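Local coordinates for L-lactate dehydrogenase (Trichomonas vaginalis, PDB 4UUL), which is an engineered form of an NADH-dependent lactate dehydrogenase, an enzyme that interconverts pyruvate and L-lactate and is related to malate dehydrogenases, at residues V68-D72 against P73-F77; M54-D58 against C59-H63; H22-S26 against G27-G31; D210-D213 against H214-F218. The protein carries 1 engineered substitution. One frame throughout, in Å; residues are numbered along the deposited sequence. Where two conformers were deposited one is given.

Interactions 1, 2 and 3 lie in the NAD-binding domain; interaction 4 lies in the C-terminal domain, about 40 Å or more away, centre to centre. Interaction 1 leads from strand 64-70 into helix 73-77, and interactions 2 and 3 close helices 46-57 and 15-25. Interaction 2 is buried; the other three are partly buried, and interaction 4 is the most exposed. Interactions 2 and 3 touch where Phe61 packs on Ala25, and both interactions meet the second subunit. In both, a water joins a last-turn carbonyl to a loop amide. The helix starts differ: a carboxylate caps the helix in interaction 1, but no side chain does so in interaction 4, where Leu212 makes apolar contacts with the first turn.

Interaction 1: V68-D72 against P73-F77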
# COMPACT_ATOMS: atom_id res chain seq x y z
N VAL B 68 16.64 8.29 4.07
CA VAL B 68 17.93 8.15 3.42
C VAL B 68 17.86 6.86 2.60
O VAL B 68 17.45 5.82 3.08
CB VAL B 68 19.12 8.12 4.40
CG1 VAL B 68 19.08 6.96 5.38
CG2 VAL B 68 20.43 8.15 3.62
N ALA B 69 18.20 6.97 1.33
CA ALA B 69 18.32 5.84 0.41
C ALA B 69 19.78 5.60 0.25
O ALA B 69 20.56 6.52 -0.12
CB ALA B 69 17.76 6.22 -0.93
N THR B 70 20.22 4.38 0.54
CA THR B 70 21.66 4.13 0.66
C THR B 70 22.04 2.70 0.32
O THR B 70 21.20 1.79 0.39
CB THR B 70 22.11 4.48 2.09
OG1 THR B 70 23.52 4.41 2.18
CG2 THR B 70 21.52 3.56 3.13
N THR B 71 23.29 2.51 -0.04
CA THR B 71 23.90 1.19 -0.08
C THR B 71 24.82 0.91 1.12
O THR B 71 25.40 -0.15 1.21
CB THR B 71 24.73 1.02 -1.34
OG1 THR B 71 25.80 1.96 -1.32
CG2 THR B 71 23.87 1.29 -2.56
N ASP B 72 24.96 1.87 2.01
CA ASP B 72 25.94 1.84 3.08
C ASP B 72 25.31 1.31 4.37
O ASP B 72 24.36 1.92 4.91
CB ASP B 72 26.43 3.26 3.37
CG ASP B 72 27.42 3.28 4.47
OD1 ASP B 72 28.42 2.58 4.32
OD2 ASP B 72 27.19 3.97 5.50
N PRO B 73 25.83 0.21 4.91
CA PRO B 73 25.30 -0.28 6.19
C PRO B 73 25.23 0.72 7.33
O PRO B 73 24.19 0.82 7.99
CB PRO B 73 26.23 -1.46 6.50
CG PRO B 73 26.57 -1.98 5.15
CD PRO B 73 26.77 -0.74 4.30
N LYS B 74 26.29 1.48 7.61
CA LYS B 74 26.22 2.41 8.73
C LYS B 74 25.06 3.40 8.57
O LYS B 74 24.25 3.59 9.50
CB LYS B 74 27.51 3.19 8.95
CG LYS B 74 27.41 4.06 10.19
CD LYS B 74 28.71 4.73 10.52
CE LYS B 74 28.58 5.58 11.79
NZ LYS B 74 29.90 6.06 12.24
N ALA B 75 24.91 3.98 7.39
CA ALA B 75 23.84 4.94 7.18
C ALA B 75 22.46 4.26 7.35
O ALA B 75 21.50 4.89 7.77
CB ALA B 75 23.96 5.55 5.81
N ALA B 76 22.36 3.00 6.96
CA ALA B 76 21.10 2.28 7.00
C ALA B 76 20.71 1.88 8.42
O ALA B 76 19.54 1.89 8.75
CB ALA B 76 21.20 1.06 6.11
N PHE B 77 21.69 1.52 9.24
CA PHE B 77 21.41 0.94 10.56
C PHE B 77 21.54 1.93 11.72
O PHE B 77 21.14 1.64 12.83
CB PHE B 77 22.28 -0.30 10.85
CG PHE B 77 21.93 -1.52 10.01
CD1 PHE B 77 22.46 -1.69 8.75
CD2 PHE B 77 21.06 -2.49 10.48
CE1 PHE B 77 22.15 -2.79 7.99
CE2 PHE B 77 20.76 -3.59 9.71
CZ PHE B 77 21.29 -3.73 8.48
O HOH W 1 29.04 1.16 6.51
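Asp72 grips the first turn of helix 73-77 from the N-cap position. Its OD2 accepts from Ala75 N at 3.0 Å, a capping bond. The N-H meets the oxygen from above the carboxylate plane, 39° out of it. CG lies anti to the backbone N (chi1 179°), which carries the carboxylate toward the amides of the first turn. The other oxygen, OD1, accepts a hydrogen bond from a water at 2.7 Å. The same water accepts from Lys74 N, and so links a second amide of the turn to the cap. The main chain of Asp72 adds to this: its O accepts from Ala76 N at 3.1 Å. Thr70 positions the capping residue. Its OG1 accepts from Asp72 N at 2.9 Å with an N-H...O angle of 164°, an ST turn. The methyl side of Thr70 faces the helix: CG2 lies 3.9 Å from Ala76 CB. OG1 also packs against Ala75 CB, at 3.8 Å. Further back on the strand, Val68 CG1 comes to 4.0 Å from Ala75 O. That oxygen accepts from His38 ND1. Strand 64-70 is an outermost strand of the parallel Rossmann sheet within this chain, paired with strand 35-40. Helix 73-77 opens the connection to strand 82-85, and Pro73 and Phe77 rest on helix 97-118.

Interaction 2: M54-D58 against C59-H63; sequences MELED and CAFPH
The Phe61 ring sits by the last turn of helix 46-57, near Leu56. Cys59 CB lies over one ring face, 3.3 Å above the plane and offset toward the rim. Leu56 O approaches the ring obliquely, 3.8 Å from Phe61 CD2. The Leu56 and Phe61 side chains slant across each other, with Leu56 CD2 4.2 Å from Phe61 CE2. Beyond the two segments, Phe61 packs on Ala25 of helix 15-25. The second flat group is the Asp58 carboxylate, and it faces the second subunit. There OD1 pairs with Arg228 and OD2 with Arg161, both of that subunit, in salt bridges. Glu57 also reaches Arg228 of the second subunit. The backbone here turns out of the helix. Glu57 to Ala60 form a type I beta turn, in which Ala60 N donates to Glu57 O at 3.0 Å. Ala60 then leaves helical geometry with a phi of 52°. This is the C-terminal end of a Rossmann-fold helix, just before the chain enters strand 64-70. Leu56 O has two donors. One is Cys59 N at 3.1 Å, which comes from well above the carbonyl plane. The other is a water at 2.8 Å, which in turn accepts from Phe61 N. A chi1 of -70° turns Cys59 SG back toward the helix, 3.4 Å from Glu55 O, and the cysteine packs on His22.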
# COMPACT_ATOMS: atom_id res chain seq x y z
N MET B 54 11.32 9.27 -4.90
CA MET B 54 10.62 10.35 -5.60
C MET B 54 9.10 10.19 -5.38
O MET B 54 8.37 11.19 -5.21
CB MET B 54 10.94 10.25 -7.05
CG MET B 54 12.31 10.74 -7.41
SD MET B 54 12.79 10.35 -9.14
CE MET B 54 12.07 11.72 -10.02
N GLU B 55 8.58 8.96 -5.43
CA GLU B 55 7.17 8.76 -5.14
C GLU B 55 6.82 9.04 -3.71
O GLU B 55 5.75 9.65 -3.45
CB GLU B 55 6.66 7.40 -5.58
CG GLU B 55 6.57 7.29 -7.09
CD GLU B 55 5.66 6.17 -7.49
OE1 GLU B 55 4.42 6.31 -7.34
OE2 GLU B 55 6.18 5.11 -7.92
N LEU B 56 7.70 8.69 -2.78
CA LEU B 56 7.44 9.06 -1.39
C LEU B 56 7.31 10.57 -1.26
O LEU B 56 6.38 11.07 -0.64
CB LEU B 56 8.53 8.55 -0.47
CG LEU B 56 8.68 7.06 -0.28
CD1 LEU B 56 9.94 6.76 0.55
CD2 LEU B 56 7.48 6.49 0.46
N GLU B 57 8.27 11.29 -1.86
CA GLU B 57 8.20 12.76 -1.87
C GLU B 57 6.88 13.28 -2.41
O GLU B 57 6.27 14.17 -1.82
CB GLU B 57 9.38 13.31 -2.68
CG GLU B 57 10.68 13.12 -1.98
CD GLU B 57 11.91 13.49 -2.82
OE1 GLU B 57 11.79 13.61 -4.05
OE2 GLU B 57 12.98 13.73 -2.22
N ASP B 58 6.46 12.69 -3.51
CA ASP B 58 5.28 13.13 -4.24
C ASP B 58 3.95 12.75 -3.56
O ASP B 58 2.86 13.11 -4.07
CB ASP B 58 5.27 12.49 -5.63
CG ASP B 58 6.32 13.09 -6.55
OD1 ASP B 58 7.01 14.06 -6.14
OD2 ASP B 58 6.41 12.63 -7.72
N CYS B 59 4.03 12.12 -2.41
CA CYS B 59 2.83 11.92 -1.59
C CYS B 59 2.64 13.06 -0.58
O CYS B 59 1.59 13.13 0.03
CB CYS B 59 2.93 10.59 -0.84
SG CYS B 59 2.77 9.15 -1.92
N ALA B 60 3.67 13.86 -0.32
CA ALA B 60 3.57 14.94 0.67
C ALA B 60 3.03 14.41 1.98
O ALA B 60 2.14 14.97 2.60
CB ALA B 60 2.74 16.12 0.11
N PHE B 61 3.61 13.31 2.46
CA PHE B 61 3.14 12.65 3.67
C PHE B 61 3.44 13.50 4.91
O PHE B 61 4.60 13.73 5.20
CB PHE B 61 3.88 11.32 3.85
CG PHE B 61 3.41 10.20 2.98
CD1 PHE B 61 2.10 9.77 3.02
CD2 PHE B 61 4.32 9.54 2.19
CE1 PHE B 61 1.68 8.63 2.28
CE2 PHE B 61 3.92 8.40 1.46
CZ PHE B 61 2.60 7.95 1.52
N PRO B 62 2.41 13.85 5.71
CA PRO B 62 2.73 14.61 6.91
C PRO B 62 3.56 13.82 7.93
O PRO B 62 4.24 14.38 8.79
CB PRO B 62 1.36 14.98 7.50
CG PRO B 62 0.37 14.14 6.77
CD PRO B 62 0.96 13.78 5.46
N HIS B 63 3.47 12.49 7.88
CA HIS B 63 4.18 11.65 8.87
C HIS B 63 5.63 11.41 8.51
O HIS B 63 6.37 10.85 9.31
CB HIS B 63 3.50 10.29 9.09
CG HIS B 63 2.15 10.37 9.70
ND1 HIS B 63 1.00 10.57 8.98
CD2 HIS B 63 1.76 10.22 10.99
CE1 HIS B 63 -0.03 10.55 9.79
NE2 HIS B 63 0.39 10.34 11.01
O HOH W 2 6.15 12.60 1.64

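Interaction 3: H22-S26 against G27-G31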
# COMPACT_ATOMS: atom_id res chain seq x y z
N HIS B 22 5.69 3.15 1.61
CA HIS B 22 4.57 4.07 1.51
C HIS B 22 3.54 3.87 2.64
O HIS B 22 3.01 4.83 3.19
CB HIS B 22 3.89 3.94 0.15
CG HIS B 22 4.60 4.63 -0.98
ND1 HIS B 22 5.62 4.06 -1.69
CD2 HIS B 22 4.41 5.86 -1.52
CE1 HIS B 22 6.06 4.93 -2.59
NE2 HIS B 22 5.34 6.02 -2.50
N TRP B 23 3.32 2.63 2.99
CA TRP B 23 2.33 2.30 4.00
C TRP B 23 2.78 2.87 5.33
O TRP B 23 2.02 3.53 6.04
CB TRP B 23 2.13 0.80 4.05
CG TRP B 23 0.75 0.32 4.51
CD1 TRP B 23 -0.16 1.04 5.21
CD2 TRP B 23 0.13 -0.94 4.23
NE1 TRP B 23 -1.29 0.28 5.47
CE2 TRP B 23 -1.14 -0.94 4.85
CE3 TRP B 23 0.52 -2.07 3.53
CZ2 TRP B 23 -2.02 -2.01 4.77
CZ3 TRP B 23 -0.35 -3.14 3.45
CH2 TRP B 23 -1.59 -3.10 4.08
N ILE B 24 4.04 2.67 5.67
CA ILE B 24 4.59 3.22 6.90
C ILE B 24 4.57 4.77 6.88
O ILE B 24 4.19 5.42 7.86
CB ILE B 24 6.01 2.70 7.15
CG1 ILE B 24 5.93 1.20 7.47
CG2 ILE B 24 6.66 3.43 8.34
CD1 ILE B 24 7.23 0.50 7.48
N ALA B 25 4.97 5.35 5.75
CA ALA B 25 5.01 6.80 5.63
C ALA B 25 3.62 7.44 5.75
O ALA B 25 3.52 8.61 6.11
CB ALA B 25 5.66 7.23 4.37
N SER B 26 2.58 6.68 5.41
CA SER B 26 1.22 7.15 5.51
C SER B 26 0.73 7.24 6.93
O SER B 26 -0.37 7.78 7.14
CB SER B 26 0.29 6.23 4.72
OG SER B 26 -0.03 5.06 5.45
N GLY B 27 1.50 6.73 7.91
CA GLY B 27 1.15 6.85 9.31
C GLY B 27 0.61 5.59 9.96
O GLY B 27 0.27 5.59 11.16
N GLU B 28 0.54 4.49 9.22
CA GLU B 28 -0.16 3.31 9.70
C GLU B 28 0.58 2.55 10.80
O GLU B 28 -0.05 1.86 11.58
CB GLU B 28 -0.41 2.35 8.55
CG GLU B 28 -0.79 0.93 8.96
CD GLU B 28 -2.09 0.86 9.75
OE1 GLU B 28 -2.90 1.83 9.70
OE2 GLU B 28 -2.29 -0.21 10.39
N LEU B 29 1.89 2.70 10.89
CA LEU B 29 2.66 1.90 11.85
C LEU B 29 2.77 2.64 13.20
O LEU B 29 2.47 2.07 14.23
CB LEU B 29 4.04 1.65 11.28
CG LEU B 29 4.97 0.83 12.18
CD1 LEU B 29 4.39 -0.52 12.53
CD2 LEU B 29 6.32 0.59 11.51
N TYR B 30 3.20 3.89 13.17
CA TYR B 30 3.56 4.65 14.37
C TYR B 30 2.51 5.71 14.77
O TYR B 30 2.75 6.55 15.63
CB TYR B 30 4.92 5.33 14.16
CG TYR B 30 6.09 4.46 14.58
CD1 TYR B 30 6.48 4.39 15.89
CD2 TYR B 30 6.80 3.74 13.63
CE1 TYR B 30 7.57 3.64 16.27
CE2 TYR B 30 7.87 2.94 14.01
CZ TYR B 30 8.28 2.93 15.33
OH TYR B 30 9.36 2.18 15.69
N GLY B 31 1.35 5.66 14.13
CA GLY B 31 0.29 6.54 14.57
C GLY B 31 0.60 8.01 14.34
O GLY B 31 1.01 8.38 13.24
O HOH W 3 3.75 5.01 10.51
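Glu28 runs alongside Trp23, just after the end of helix 15-25. Its CB packs against the indole, 3.6 Å from Trp23 CD1, and also nears Trp23 O. CG comes next and lies 3.6 Å from Trp23 NE1. The chain then bends at chi2 (63°), and the carboxylate plane ends 46° from the ring plane. At the tip, OE2 makes a salt bridge with Lys253 of helix 242-257. Trp23 was modelled in two conformers, so its contacts with Glu28 describe only one of them and are doubtful for the other. Between these two residues the helix ends in a Schellman motif. Gly27 is the first residue to leave helical geometry, with positive phi. That phi suits a residue without a side chain. Gly27 N donates to Ile24 O at 3.0 Å. Helix 15-25 is the first helix of the Rossmann fold, and its start lies within the glycine-rich segment 11-17 predicted to bind NAD(+). Ser26 closes the same turn from its side chain. OG sits between the backbone N and the carbonyl carbon (chi1 80°) and donates to Trp23 O at 2.6 Å. Ile24 O also accepts from a water at 2.7 Å, and this water accepts from Tyr30 N at 2.9 Å. Ile24 and Leu29 run together in one direction, with Leu29 CD2 4.1 Å from Ile24 CG1. Both side chains touch Phe84 of strand 82-85. Trp23 also packs on Ser26 of the second subunit.

Interaction 4: D210-D213 against H214-F218; sequences DVLD and HDYVF
Leu212 and Tyr216 run alongside each other. Leu212 CD1 approaches the ring obliquely, 3.7 Å from Tyr216 CE2 and 3.8 Å from Tyr216 CD2. Tyr216 CG is anti to the backbone N (chi1 177°), which swings the ring alongside the leucine. Leu212 touches the helix a second time, nearer its own backbone: its CB lies 3.8 Å from Val217 CG2. The other branch of Val217, CG1, stands over the centre of the Phe218 ring, 3.5 Å above its plane. Asp213 holds the N-cap position, but its side chain makes no capping bond. Its carbonyl does the work: Asp213 O accepts from Val217 N at 3.0 Å, with a nearly straight N-H...O angle of 173°. On the exposed side His214 ND1 points at Asp215 OD1 in a weak bond of 3.4 Å, with the oxygen at the edge of the imidazole ring. The segment joins the short, weakly bonded helix 208-211 to helix 214-236 in the C-terminal domain. Leu212 and Tyr216 pack on helix 156-170, where Tyr216 OH is hydrogen-bonded to Glu165 OE2, and Phe218 meets Trp308 of helix 307-337 edge-to-face.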
# COMPACT_ATOMS: atom_id res chain seq x y z
N ASP B 210 -14.32 -30.30 15.05
CA ASP B 210 -15.52 -31.10 15.35
C ASP B 210 -16.54 -31.00 14.24
O ASP B 210 -17.49 -31.76 14.23
CB ASP B 210 -16.16 -30.64 16.65
CG ASP B 210 -15.35 -31.01 17.88
OD1 ASP B 210 -14.40 -31.82 17.77
OD2 ASP B 210 -15.67 -30.49 18.97
N VAL B 211 -16.35 -30.03 13.34
CA VAL B 211 -17.28 -29.79 12.26
C VAL B 211 -16.69 -30.18 10.92
O VAL B 211 -17.35 -30.81 10.12
CB VAL B 211 -17.74 -28.33 12.25
CG1 VAL B 211 -18.60 -28.04 11.03
CG2 VAL B 211 -18.52 -28.03 13.52
N LEU B 212 -15.45 -29.79 10.65
CA LEU B 212 -14.80 -30.14 9.39
C LEU B 212 -14.30 -31.58 9.36
O LEU B 212 -13.91 -32.15 10.40
CB LEU B 212 -13.67 -29.15 9.07
CG LEU B 212 -14.20 -27.74 8.84
CD1 LEU B 212 -13.05 -26.81 8.51
CD2 LEU B 212 -15.27 -27.68 7.73
N ASP B 213 -14.32 -32.17 8.17
CA ASP B 213 -13.84 -33.53 7.93
C ASP B 213 -12.34 -33.67 8.24
O ASP B 213 -11.54 -32.79 7.95
CB ASP B 213 -14.02 -33.89 6.45
CG ASP B 213 -15.45 -34.26 6.11
OD1 ASP B 213 -16.33 -34.18 7.00
OD2 ASP B 213 -15.69 -34.61 4.93
N HIS B 214 -11.99 -34.81 8.81
CA HIS B 214 -10.62 -35.12 9.15
C HIS B 214 -9.71 -34.99 7.95
O HIS B 214 -8.58 -34.51 8.07
CB HIS B 214 -10.57 -36.54 9.71
CG HIS B 214 -9.18 -37.06 9.89
ND1 HIS B 214 -8.48 -37.67 8.87
CD2 HIS B 214 -8.35 -37.05 10.96
CE1 HIS B 214 -7.27 -37.99 9.30
NE2 HIS B 214 -7.17 -37.63 10.57
N ASP B 215 -10.18 -35.43 6.78
CA ASP B 215 -9.34 -35.41 5.59
C ASP B 215 -9.05 -33.99 5.12
O ASP B 215 -7.98 -33.71 4.59
CB ASP B 215 -9.99 -36.20 4.45
CG ASP B 215 -10.08 -37.70 4.74
OD1 ASP B 215 -9.30 -38.19 5.59
OD2 ASP B 215 -10.92 -38.37 4.12
N TYR B 216 -10.01 -33.10 5.31
CA TYR B 216 -9.79 -31.69 5.10
C TYR B 216 -8.76 -31.15 6.09
O TYR B 216 -7.72 -30.61 5.70
CB TYR B 216 -11.10 -30.90 5.20
CG TYR B 216 -10.82 -29.42 5.04
CD1 TYR B 216 -10.66 -28.86 3.78
CD2 TYR B 216 -10.63 -28.60 6.15
CE1 TYR B 216 -10.35 -27.50 3.64
CE2 TYR B 216 -10.32 -27.26 6.03
CZ TYR B 216 -10.18 -26.71 4.76
OH TYR B 216 -9.87 -25.36 4.68
N VAL B 217 -9.06 -31.27 7.38
CA VAL B 217 -8.21 -30.67 8.41
C VAL B 217 -6.77 -31.13 8.34
O VAL B 217 -5.85 -30.29 8.39
CB VAL B 217 -8.77 -30.95 9.83
CG1 VAL B 217 -7.82 -30.47 10.89
CG2 VAL B 217 -10.16 -30.33 9.98
N PHE B 218 -6.56 -32.44 8.23
CA PHE B 218 -5.23 -33.01 8.42
C PHE B 218 -4.57 -33.47 7.12
O PHE B 218 -3.56 -34.17 7.15
CB PHE B 218 -5.31 -34.17 9.41
CG PHE B 218 -5.74 -33.74 10.78
CD1 PHE B 218 -4.85 -33.04 11.63
CD2 PHE B 218 -7.03 -34.02 11.23
CE1 PHE B 218 -5.27 -32.64 12.89
CE2 PHE B 218 -7.46 -33.61 12.48
CZ PHE B 218 -6.60 -32.92 13.32